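Local coordinates for protein kcn28 (Kitasatospora, PDB 6J31) that is of unknown function but adopts the two-domain GT-B fold, with a C-terminal domain resembling that of erythromycin biosynthesis protein CIII, at residues M318-Q323 and E332-L337; E53-T58 and R93-E98. All coordinates share one frame; numbering follows the deposited sequence.

Interaction 1: M318-Q323 and E332-L337; sequences MVVAPQ and ESVVGL
Two branched side chains make the closest apolar contact: CG2 of Val-320 on the strand lies 3.7 Å from CG2 of Val-334 on the helix, the two side chains slanting across one another. In Val-320, CG1 stands anti to the backbone N (chi1 -174°), which brings CG2, beside that N, up against the helix; beta-branched valine fits a strand and keeps its methyls close to the backbone. Val-334 divides its work between its branches. Its CG2 faces Val-320, whereas its CG1 meets the methyl end of Met-318 more loosely, with Met-318 CE 4.3 Å from Val-334 CG1. The unbranched Met-318 side chain runs out beside the valine pair and bends at its last bond (chi3 -87°), bringing CE to that methyl.

Residues 318 and 320 stand on the same face of the strand, as beta alternation requires, and both look toward the helix. This is the packing of a beta-alpha-beta unit, strand 318-320, helix 327-336 and strand 340-342, in the C-terminal parallel sheet. Ile-308 of helix 305-314 touches both Met-318 and Val-334, and Ala-331 adds to the cover over Val-320.

Polar bonds stay within each element or run to its neighbours. The helix backbone continues with Gly-336 N to Glu-332 O at 2.7 Å, and the Glu-332 carboxylate forms a salt bridge with Arg-342.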
loop_
_atom_site.group_PDB
_atom_site.type_symbol
_atom_site.label_atom_id
_atom_site.label_comp_id
_atom_site.label_asym_id
_atom_site.label_seq_id
_atom_site.Cartn_x
_atom_site.Cartn_y
_atom_site.Cartn_z
ATOM N N MET A 318 -16.632 3.030 -5.396
ATOM C CA MET A 318 -16.017 1.719 -5.270
ATOM C C MET A 318 -16.941 0.724 -4.583
ATOM O O MET A 318 -17.658 1.066 -3.641
ATOM C CB MET A 318 -14.687 1.820 -4.509
ATOM C CG MET A 318 -13.609 2.553 -5.308
ATOM S SD MET A 318 -12.117 2.954 -4.384
ATOM C CE MET A 318 -12.589 4.529 -3.663
ATOM N N VAL A 319 -16.921 -0.508 -5.081
ATOM C CA VAL A 319 -17.470 -1.663 -4.383
ATOM C C VAL A 319 -16.285 -2.442 -3.832
ATOM O O VAL A 319 -15.428 -2.902 -4.596
ATOM C CB VAL A 319 -18.332 -2.534 -5.312
ATOM C CG1 VAL A 319 -18.775 -3.794 -4.591
ATOM C CG2 VAL A 319 -19.537 -1.750 -5.811
ATOM N N VAL A 320 -16.209 -2.562 -2.511
ATOM C CA VAL A 320 -15.024 -3.071 -1.834
ATOM C C VAL A 320 -15.310 -4.471 -1.310
ATOM O O VAL A 320 -16.357 -4.709 -0.697
ATOM C CB VAL A 320 -14.590 -2.136 -0.692
ATOM C CG1 VAL A 320 -13.278 -2.605 -0.098
ATOM C CG2 VAL A 320 -14.476 -0.711 -1.195
ATOM N N ALA A 321 -14.374 -5.394 -1.546
ATOM C CA ALA A 321 -14.465 -6.780 -1.091
ATOM C C ALA A 321 -13.217 -7.085 -0.272
ATOM O O ALA A 321 -12.270 -7.710 -0.772
ATOM C CB ALA A 321 -14.607 -7.752 -2.261
ATOM N N PRO A 322 -13.183 -6.671 0.992
ATOM C CA PRO A 322 -11.956 -6.815 1.782
ATOM C C PRO A 322 -11.644 -8.271 2.081
ATOM O O PRO A 322 -12.537 -9.103 2.263
ATOM C CB PRO A 322 -12.275 -6.041 3.065
ATOM C CG PRO A 322 -13.761 -6.152 3.184
ATOM C CD PRO A 322 -14.275 -6.065 1.773
ATOM N N GLN A 323 -10.346 -8.575 2.129
ATOM C CA GLN A 323 -9.890 -9.926 2.436
ATOM C C GLN A 323 -8.643 -9.890 3.314
ATOM O O GLN A 323 -8.667 -10.361 4.455
ATOM C CB GLN A 323 -9.617 -10.707 1.143
ATOM C CG GLN A 323 -10.759 -10.659 0.126
ATOM C CD GLN A 323 -10.998 -11.973 -0.585
ATOM O OE1 GLN A 323 -10.379 -12.988 -0.266
ATOM N NE2 GLN A 323 -11.902 -11.961 -1.561
ATOM N N GLU A 332 -14.036 -0.080 5.606
ATOM C CA GLU A 332 -14.833 0.716 6.532
ATOM C C GLU A 332 -14.677 2.206 6.258
ATOM O O GLU A 332 -15.662 2.953 6.265
ATOM C CB GLU A 332 -14.426 0.400 7.972
ATOM C CG GLU A 332 -14.968 -0.908 8.515
ATOM C CD GLU A 332 -16.429 -1.110 8.175
ATOM O OE1 GLU A 332 -17.231 -0.191 8.446
ATOM O OE2 GLU A 332 -16.778 -2.186 7.643
ATOM N N SER A 333 -13.448 2.646 5.973
ATOM C CA SER A 333 -13.192 4.067 5.754
ATOM C C SER A 333 -13.973 4.599 4.561
ATOM O O SER A 333 -14.679 5.606 4.675
ATOM C CB SER A 333 -11.693 4.305 5.574
ATOM O OG SER A 333 -10.980 3.842 6.709
ATOM N N VAL A 334 -13.853 3.944 3.401
ATOM C CA VAL A 334 -14.523 4.446 2.205
ATOM C C VAL A 334 -16.038 4.338 2.334
ATOM O O VAL A 334 -16.773 5.185 1.809
ATOM C CB VAL A 334 -14.008 3.726 0.946
ATOM C CG1 VAL A 334 -12.599 4.183 0.625
ATOM C CG2 VAL A 334 -14.063 2.206 1.124
ATOM N N VAL A 335 -16.535 3.307 3.017
ATOM C CA VAL A 335 -17.967 3.233 3.289
ATOM C C VAL A 335 -18.383 4.358 4.228
ATOM O O VAL A 335 -19.410 5.016 4.017
ATOM C CB VAL A 335 -18.328 1.848 3.858
ATOM C CG1 VAL A 335 -19.690 1.885 4.545
ATOM C CG2 VAL A 335 -18.303 0.808 2.756
ATOM N N GLY A 336 -17.580 4.608 5.267
ATOM C CA GLY A 336 -17.866 5.702 6.180
ATOM C C GLY A 336 -17.850 7.059 5.509
ATOM O O GLY A 336 -18.497 7.995 5.984
ATOM N N LEU A 337 -17.089 7.195 4.419
ATOM C CA LEU A 337 -17.069 8.420 3.633
ATOM C C LEU A 337 -18.280 8.543 2.716
ATOM O O LEU A 337 -18.468 9.601 2.104
ATOM C CB LEU A 337 -15.783 8.488 2.799
ATOM C CG LEU A 337 -14.462 8.541 3.574
ATOM C CD1 LEU A 337 -13.283 8.380 2.639
ATOM C CD2 LEU A 337 -14.334 9.829 4.384
#

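Interaction 2: E53-T58 and R93-E98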
loop_
_atom_site.group_PDB
_atom_site.type_symbol
_atom_site.label_atom_id
_atom_site.label_comp_id
_atom_site.label_asym_id
_atom_site.label_seq_id
_atom_site.Cartn_x
_atom_site.Cartn_y
_atom_site.Cartn_z
ATOM N N GLU A 53 20.490 5.320 -6.810
ATOM C CA GLU A 53 21.538 4.319 -6.914
ATOM C C GLU A 53 21.059 3.040 -6.235
ATOM O O GLU A 53 20.801 3.037 -5.026
ATOM C CB GLU A 53 22.798 4.867 -6.253
ATOM C CG GLU A 53 24.126 4.325 -6.723
ATOM C CD GLU A 53 25.280 5.053 -6.045
ATOM O OE1 GLU A 53 25.254 6.306 -5.999
ATOM O OE2 GLU A 53 26.204 4.374 -5.545
ATOM N N LEU A 54 20.914 1.962 -7.004
ATOM C CA LEU A 54 20.466 0.698 -6.432
ATOM C C LEU A 54 21.553 0.080 -5.559
ATOM O O LEU A 54 22.690 -0.117 -5.999
ATOM C CB LEU A 54 20.061 -0.282 -7.527
ATOM C CG LEU A 54 19.866 -1.722 -7.035
ATOM C CD1 LEU A 54 18.664 -1.853 -6.109
ATOM C CD2 LEU A 54 19.750 -2.690 -8.212
ATOM N N VAL A 55 21.189 -0.240 -4.324
ATOM C CA VAL A 55 22.073 -0.926 -3.389
ATOM C C VAL A 55 21.464 -2.300 -3.143
ATOM O O VAL A 55 20.522 -2.422 -2.352
ATOM C CB VAL A 55 22.243 -0.120 -2.090
ATOM C CG1 VAL A 55 23.090 -0.877 -1.077
ATOM C CG2 VAL A 55 22.844 1.241 -2.392
ATOM N N PRO A 56 21.936 -3.350 -3.810
ATOM C CA PRO A 56 21.257 -4.647 -3.709
ATOM C C PRO A 56 21.534 -5.346 -2.389
ATOM O O PRO A 56 22.638 -5.289 -1.847
ATOM C CB PRO A 56 21.840 -5.440 -4.884
ATOM C CG PRO A 56 23.226 -4.880 -5.037
ATOM C CD PRO A 56 23.093 -3.401 -4.726
ATOM N N TYR A 57 20.492 -5.975 -1.855
ATOM C CA TYR A 57 20.611 -6.893 -0.736
ATOM C C TYR A 57 19.626 -8.026 -0.969
ATOM O O TYR A 57 18.625 -7.864 -1.670
ATOM C CB TYR A 57 20.360 -6.201 0.621
ATOM C CG TYR A 57 18.902 -5.975 0.966
ATOM C CD1 TYR A 57 18.136 -6.980 1.550
ATOM C CD2 TYR A 57 18.288 -4.753 0.709
ATOM C CE1 TYR A 57 16.804 -6.780 1.861
ATOM C CE2 TYR A 57 16.952 -4.545 1.023
ATOM C CZ TYR A 57 16.217 -5.564 1.598
ATOM O OH TYR A 57 14.889 -5.380 1.917
ATOM N N THR A 58 19.909 -9.174 -0.363
ATOM C CA THR A 58 19.090 -10.364 -0.547
ATOM C C THR A 58 17.972 -10.375 0.487
ATOM O O THR A 58 18.229 -10.422 1.694
ATOM C CB THR A 58 19.936 -11.632 -0.444
ATOM O OG1 THR A 58 20.925 -11.625 -1.479
ATOM C CG2 THR A 58 19.065 -12.877 -0.583
ATOM N N ARG A 93 24.535 -2.896 6.849
ATOM C CA ARG A 93 25.744 -2.419 7.512
ATOM C C ARG A 93 26.945 -2.500 6.581
ATOM O O ARG A 93 27.718 -1.543 6.466
ATOM C CB ARG A 93 26.002 -3.227 8.788
ATOM C CG ARG A 93 27.161 -2.710 9.646
ATOM C CD ARG A 93 27.366 -3.567 10.902
ATOM N NE ARG A 93 26.112 -3.806 11.617
ATOM C CZ ARG A 93 25.584 -2.987 12.524
ATOM N NH1 ARG A 93 26.196 -1.853 12.849
ATOM N NH2 ARG A 93 24.438 -3.307 13.109
ATOM N N ALA A 94 27.089 -3.623 5.874
ATOM C CA ALA A 94 28.224 -3.798 4.972
ATOM C C ALA A 94 28.195 -2.784 3.835
ATOM O O ALA A 94 29.237 -2.235 3.454
ATOM C CB ALA A 94 28.236 -5.226 4.428
ATOM N N ALA A 95 27.013 -2.527 3.273
ATOM C CA ALA A 95 26.920 -1.625 2.130
ATOM C C ALA A 95 27.245 -0.182 2.511
ATOM O O ALA A 95 27.879 0.539 1.733
ATOM C CB ALA A 95 25.529 -1.714 1.505
ATOM N N TYR A 96 26.817 0.264 3.694
ATOM C CA TYR A 96 26.905 1.675 4.056
ATOM C C TYR A 96 28.008 1.994 5.055
ATOM O O TYR A 96 28.161 3.165 5.420
ATOM C CB TYR A 96 25.561 2.154 4.618
ATOM C CG TYR A 96 24.488 2.332 3.570
ATOM C CD1 TYR A 96 24.500 3.428 2.715
ATOM C CD2 TYR A 96 23.470 1.399 3.425
ATOM C CE1 TYR A 96 23.522 3.596 1.757
ATOM C CE2 TYR A 96 22.490 1.556 2.470
ATOM C CZ TYR A 96 22.519 2.657 1.637
ATOM O OH TYR A 96 21.541 2.816 0.680
ATOM N N GLU A 97 28.808 1.004 5.466
ATOM C CA GLU A 97 29.794 1.216 6.526
ATOM C C GLU A 97 30.746 2.353 6.192
ATOM O O GLU A 97 31.053 3.192 7.048
ATOM C CB GLU A 97 30.587 -0.068 6.761
ATOM C CG GLU A 97 31.741 0.075 7.736
ATOM C CD GLU A 97 31.281 0.299 9.161
ATOM O OE1 GLU A 97 30.428 -0.479 9.640
ATOM O OE2 GLU A 97 31.785 1.242 9.807
ATOM N N GLU A 98 31.224 2.393 4.953
ATOM C CA GLU A 98 32.197 3.371 4.500
ATOM C C GLU A 98 31.552 4.488 3.689
ATOM O O GLU A 98 32.264 5.336 3.144
ATOM C CB GLU A 98 33.247 2.660 3.642
ATOM C CG GLU A 98 33.899 1.441 4.304
ATOM C CD GLU A 98 35.223 1.726 4.976
ATOM O OE1 GLU A 98 35.235 2.053 6.182
ATOM O OE2 GLU A 98 36.259 1.598 4.288
#
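The hydroxyl of Tyr-96 is hydrogen-bonded to that of Thr-36 on the adjoining strand, and on its way there it passes Val-55, whose CG2 lies 3.7 Å from Tyr-96 OH. A tyrosine suits this place because its long flat ring can run from the helix to the sheet through apolar surroundings and still deliver one polar atom to a partner. The bond to Thr-36 satisfies the oxygen and should limit the swing of the ring.

Across the pair of segments the contact itself is apolar. The CB of Val-55 points toward the helix, and the side chain forks there: CG1, anti to the backbone N (chi1 176°), reaches the methyl of Ala-95, with Val-55 CG1 to Ala-95 CB at 3.6 Å, while CG2 is directed to the phenolic end of Tyr-96. On that side Val-55 CG2 also comes to 4.3 Å from Tyr-96 CZ, and the valine and tyrosine side chains lie at a slant to each other. Alanine serves the helix well at this point, since its single methyl lets the backbones approach closely; Val-55 CA and Ala-95 CA are 7.4 Å apart.

Tyr-96 does not start out aimed at the strand. With CG anti to the carbonyl carbon (chi1 -74°), however, the ring extends back toward the sheet, and its phenolic end reaches Val-55. Phe-104, edge-to-face with the ring, Trp-120 of helix 112-120 and Pro-101 help to bury it.

Strand 53-56 is an outermost strand of the N-terminal parallel sheet, and the end of helix 74-96 covers it just before the chain enters strand 103-107. Such an arrangement belongs to the Rossmann-like N-terminal domain of a GT-B protein.

Overall arrangement
From the N terminus, the chain first meets interaction 2. Strand 53-56, at one border of the N-terminal seven-stranded sheet, leads through the long helix 74-96, whose end returns to the strand and closes a loop of 34 intervening residues. The chain then completes that sheet and enters the C-terminal one. There interaction 1 closes a much shorter loop, of eight residues, between strand 318-320 and the helix that follows it. The two loops are in series and neither cross nor enclose one another. Their centres lie about 40 Å apart, on opposite sides of the chain's centre, so each ties helix to sheet within its own half of the GT-B fold.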